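Side-chain contacts in probable glutathione reductase (Sinorhizobium meliloti, PDB 4DNA), which probably reduces glutathione disulfide to glutathione with NADPH, working as an FAD-containing homodimer: residues A[324-327]-A[328-332]; A[378-381]-A[382-385]. All coordinates share one frame; numbering follows the deposited sequence.

How the contacts relate
Contacts 1 and 2 lie on opposite sides of the chain's centre, their own centres 53 Å apart and their nearest atoms about 42 Å apart, so neither touches the other. Contact 1 ends helix 314-329, packed beside the FAD-binding part of the fold; the side chain of Phe324 is about 11 Å from a bound FAD and about 9 Å from Gly16, an FAD-binding residue. Contact 2 is built round the short helix 380-383 of the dimerisation domain, packed against the second subunit. There the side chain of Met378 is about 8 Å from a bound FAD, evidently the second subunit's, and about 5 Å from that of His439, the predicted proton acceptor. Both are local helix turns.

Contact 1. Residues A[324-327]-A[328-332]; sequences FIET and EYKNN
Two backbone amides converge on Glu326 O: Lys330 N at 2.8 Å and, weakly, Tyr329 N at 3.3 Å. Ile325 O likewise takes Tyr329 N at 2.8 Å plus a weak bond from Lys330 N, the five-residue span of a wider, pi-type turn near the end of helix 314-329. One residue earlier, the bond from Glu328 N to Phe324 O is straighter, 163° at the hydrogen.

Phe324 and Glu328 point the same way, with Glu328 CB 3.5 Å from Phe324 CE1. With CG anti to the backbone N (chi1 174°), the Glu328 chain runs on past Phe324, and its CG sits over the centre of the Tyr329 ring. The Glu328 carboxylate hydrogen-bonds Tyr302 and salt-bridges Arg136. The two rings meet obliquely, Phe324 CZ 4.0 Å from Tyr329 CE2, and both side chains also touch Leu8 of strand 6-11.

Beyond the helix, Asn332 ND2 donates to Glu326 OE2 at 3.1 Å, on the anti side of a carboxylate turned 86° from the amide plane. The chemistry thus splits: packing, together with the polar bonds of Glu328, ties the helix to the FAD-binding domain's sheet, while one amide-carboxylate bond draws the following loop back onto the last turn.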
loop_
_atom_site.group_PDB
_atom_site.type_symbol
_atom_site.label_atom_id
_atom_site.label_comp_id
_atom_site.label_asym_id
_atom_site.label_seq_id
_atom_site.Cartn_x
_atom_site.Cartn_y
_atom_site.Cartn_z
ATOM N N PHE A 324 -6.481 8.777 -28.897
ATOM C CA PHE A 324 -6.164 9.039 -30.290
ATOM C C PHE A 324 -6.582 7.875 -31.214
ATOM O O PHE A 324 -7.303 8.093 -32.187
ATOM C CB PHE A 324 -4.683 9.375 -30.499
ATOM C CG PHE A 324 -4.222 9.126 -31.907
ATOM C CD1 PHE A 324 -4.638 9.947 -32.944
ATOM C CD2 PHE A 324 -3.427 8.025 -32.210
ATOM C CE1 PHE A 324 -4.247 9.698 -34.245
ATOM C CE2 PHE A 324 -3.031 7.770 -33.517
ATOM C CZ PHE A 324 -3.441 8.609 -34.533
ATOM N N ILE A 325 -6.119 6.654 -30.931
ATOM C CA ILE A 325 -6.487 5.497 -31.745
ATOM C C ILE A 325 -8.004 5.422 -31.912
ATOM O O ILE A 325 -8.511 5.228 -33.015
ATOM C CB ILE A 325 -5.903 4.180 -31.173
ATOM C CG1 ILE A 325 -4.775 3.663 -32.074
ATOM C CG2 ILE A 325 -6.968 3.087 -31.079
ATOM C CD1 ILE A 325 -3.477 4.433 -31.985
ATOM N N GLU A 326 -8.712 5.605 -30.802
ATOM C CA GLU A 326 -10.167 5.622 -30.774
ATOM C C GLU A 326 -10.683 6.725 -31.705
ATOM O O GLU A 326 -11.300 6.417 -32.724
ATOM C CB GLU A 326 -10.659 5.819 -29.327
ATOM C CG GLU A 326 -11.931 5.058 -28.952
ATOM C CD GLU A 326 -11.735 3.555 -28.806
ATOM O OE1 GLU A 326 -10.626 3.119 -28.436
ATOM O OE2 GLU A 326 -12.702 2.802 -29.054
ATOM N N THR A 327 -10.392 7.990 -31.372
ATOM C CA THR A 327 -10.825 9.137 -32.175
ATOM C C THR A 327 -10.574 8.928 -33.669
ATOM O O THR A 327 -11.514 8.858 -34.445
ATOM C CB THR A 327 -10.167 10.464 -31.721
ATOM O OG1 THR A 327 -10.642 10.836 -30.416
ATOM C CG2 THR A 327 -10.489 11.584 -32.705
ATOM N N GLU A 328 -9.309 8.800 -34.055
ATOM C CA GLU A 328 -8.920 8.749 -35.458
ATOM C C GLU A 328 -9.302 7.442 -36.169
ATOM O O GLU A 328 -9.484 7.431 -37.386
ATOM C CB GLU A 328 -7.419 9.019 -35.597
ATOM C CG GLU A 328 -6.829 8.851 -36.996
ATOM C CD GLU A 328 -7.249 9.939 -37.975
ATOM O OE1 GLU A 328 -7.641 11.035 -37.531
ATOM O OE2 GLU A 328 -7.184 9.700 -39.197
ATOM N N TYR A 329 -9.446 6.347 -35.430
ATOM C CA TYR A 329 -9.650 5.065 -36.097
ATOM C C TYR A 329 -10.960 4.335 -35.818
ATOM O O TYR A 329 -11.509 3.725 -36.721
ATOM C CB TYR A 329 -8.455 4.145 -35.866
ATOM C CG TYR A 329 -7.184 4.652 -36.507
ATOM C CD1 TYR A 329 -7.149 4.961 -37.868
ATOM C CD2 TYR A 329 -6.007 4.816 -35.758
ATOM C CE1 TYR A 329 -5.988 5.418 -38.469
ATOM C CE2 TYR A 329 -4.838 5.275 -36.354
ATOM C CZ TYR A 329 -4.839 5.571 -37.708
ATOM O OH TYR A 329 -3.706 6.024 -38.328
ATOM N N LYS A 330 -11.454 4.376 -34.586
ATOM C CA LYS A 330 -12.694 3.666 -34.240
ATOM C C LYS A 330 -13.933 4.570 -34.321
ATOM O O LYS A 330 -14.985 4.253 -33.755
ATOM C CB LYS A 330 -12.591 3.006 -32.848
ATOM C CG LYS A 330 -11.554 1.888 -32.697
ATOM C CD LYS A 330 -11.636 0.802 -33.779
ATOM C CE LYS A 330 -12.908 -0.054 -33.719
ATOM N NZ LYS A 330 -13.059 -0.975 -34.888
ATOM N N ASN A 331 -13.793 5.694 -35.023
ATOM C CA ASN A 331 -14.862 6.695 -35.174
ATOM C C ASN A 331 -15.628 6.975 -33.888
ATOM O O ASN A 331 -16.822 7.273 -33.902
ATOM C CB ASN A 331 -15.809 6.290 -36.302
ATOM C CG ASN A 331 -15.079 6.075 -37.608
ATOM O OD1 ASN A 331 -14.401 6.978 -38.104
ATOM N ND2 ASN A 331 -15.199 4.869 -38.168
ATOM N N ASN A 332 -14.903 6.887 -32.783
ATOM C CA ASN A 332 -15.428 7.019 -31.441
ATOM C C ASN A 332 -14.750 8.255 -30.817
ATOM O O ASN A 332 -13.728 8.133 -30.142
ATOM C CB ASN A 332 -15.119 5.708 -30.695
ATOM C CG ASN A 332 -15.446 5.752 -29.211
ATOM O OD1 ASN A 332 -15.999 6.725 -28.695
ATOM N ND2 ASN A 332 -15.093 4.677 -28.510
#

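Contact 2. Residues A[378-381]-A[382-385]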
loop_
_atom_site.group_PDB
_atom_site.type_symbol
_atom_site.label_atom_id
_atom_site.label_comp_id
_atom_site.label_asym_id
_atom_site.label_seq_id
_atom_site.Cartn_x
_atom_site.Cartn_y
_atom_site.Cartn_z
HETATM N N MSE A 378 3.527 1.832 12.905
HETATM C CA MSE A 378 3.698 0.709 13.828
HETATM C C MSE A 378 5.140 0.291 13.974
HETATM O O MSE A 378 5.613 0.078 15.074
HETATM C CB MSE A 378 2.877 -0.508 13.419
HETATM C CG MSE A 378 2.453 -1.130 14.749
HETATM SE SE MSE A 378 1.874 -3.006 14.579
HETATM C CE MSE A 378 0.027 -2.676 15.198
ATOM N N LYS A 379 5.842 0.179 12.853
ATOM C CA LYS A 379 7.216 -0.279 12.836
ATOM C C LYS A 379 8.071 0.641 13.687
ATOM O O LYS A 379 8.937 0.179 14.428
ATOM C CB LYS A 379 7.731 -0.318 11.391
ATOM C CG LYS A 379 9.006 -1.117 11.187
ATOM C CD LYS A 379 9.590 -0.904 9.806
ATOM C CE LYS A 379 8.998 -1.849 8.763
ATOM N NZ LYS A 379 10.071 -2.383 7.879
ATOM N N ALA A 380 7.807 1.943 13.595
ATOM C CA ALA A 380 8.586 2.964 14.313
ATOM C C ALA A 380 8.426 2.834 15.804
ATOM O O ALA A 380 9.263 3.292 16.567
ATOM C CB ALA A 380 8.201 4.364 13.865
ATOM N N THR A 381 7.345 2.196 16.214
ATOM C CA THR A 381 7.182 1.827 17.595
ATOM C C THR A 381 8.412 1.070 18.119
ATOM O O THR A 381 8.788 1.228 19.274
ATOM C CB THR A 381 5.892 1.021 17.799
ATOM O OG1 THR A 381 5.424 1.221 19.132
ATOM C CG2 THR A 381 6.112 -0.477 17.546
ATOM N N LEU A 382 9.049 0.272 17.264
ATOM C CA LEU A 382 10.227 -0.507 17.668
ATOM C C LEU A 382 11.575 -0.041 17.105
ATOM O O LEU A 382 12.584 -0.083 17.813
ATOM C CB LEU A 382 10.022 -1.994 17.372
ATOM C CG LEU A 382 9.829 -2.883 18.593
ATOM C CD1 LEU A 382 8.506 -2.596 19.283
ATOM C CD2 LEU A 382 9.927 -4.343 18.192
ATOM N N SER A 383 11.604 0.380 15.841
ATOM C CA SER A 383 12.843 0.883 15.232
ATOM C C SER A 383 13.307 2.165 15.920
ATOM O O SER A 383 14.500 2.459 15.952
ATOM C CB SER A 383 12.656 1.137 13.743
ATOM O OG SER A 383 11.720 2.169 13.543
ATOM N N GLY A 384 12.353 2.904 16.480
ATOM C CA GLY A 384 12.624 4.154 17.166
ATOM C C GLY A 384 12.851 5.256 16.158
ATOM O O GLY A 384 13.442 6.288 16.484
ATOM N N ARG A 385 12.337 5.048 14.947
ATOM C CA ARG A 385 12.771 5.811 13.780
ATOM C C ARG A 385 12.585 7.321 13.830
ATOM O O ARG A 385 13.369 8.034 13.203
ATOM C CB ARG A 385 12.188 5.254 12.476
ATOM C CG ARG A 385 12.351 6.203 11.288
ATOM C CD ARG A 385 12.417 5.458 9.971
ATOM N NE ARG A 385 13.618 4.647 9.912
ATOM C CZ ARG A 385 14.816 5.102 9.570
ATOM N NH1 ARG A 385 14.980 6.374 9.233
ATOM N NH2 ARG A 385 15.853 4.275 9.565
#
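Lys379 O receives two backbone amides, Leu382 N at 2.8 Å and Ser383 N at 3.0 Å, which closes the single turn of helix 380-383. The Ser383 bond is nearly straight, 172° at the hydrogen, and lies in the carbonyl plane; Leu382 N comes from above that plane. Gly384 N then bonds to Ala380 O at 3.1 Å, and the chain leaves the helix at Gly384 with a positive phi of 78°, a conformation that suits a residue without a side chain.

Thr381 and Leu382 run side by side, the threonine methyl CG2 near Leu382 CD1, though the position of that methyl is doubtful in the model. Thr381 OG1 lies on another branch and makes a weak hydrogen bond to Glu91 of the second subunit, while Leu382 packs on Phe70 of its own chain and on Ala87 of the second subunit.

Further along, a chi1 of 65° places the Ser383 hydroxyl between its own backbone N and carbonyl carbon, turned back over the preceding turn. There OG lies 3.3 Å from Ala380 CA, and it also accepts a weak bond from Arg385 N, also 3.3 Å long, just past the helix end. Ala380 CB meets Arg385 CB at 4.3 Å, so the arginine stem starts against the turn before its guanidinium group leads away to salt bridges with Asp66 and Glu62 of the same chain.

At the start of the segment, selenomethionine Met378 rests on Pro440 and on Val49 of the second subunit, and Lys379 packs on Tyr56 of that subunit. Backbone bonds therefore shape the turn, and its side chains serve two partners: packing and a weak hydrogen bond of Thr381 join it to the second subunit, while the charged end of Arg385 ties the exit to its own subunit.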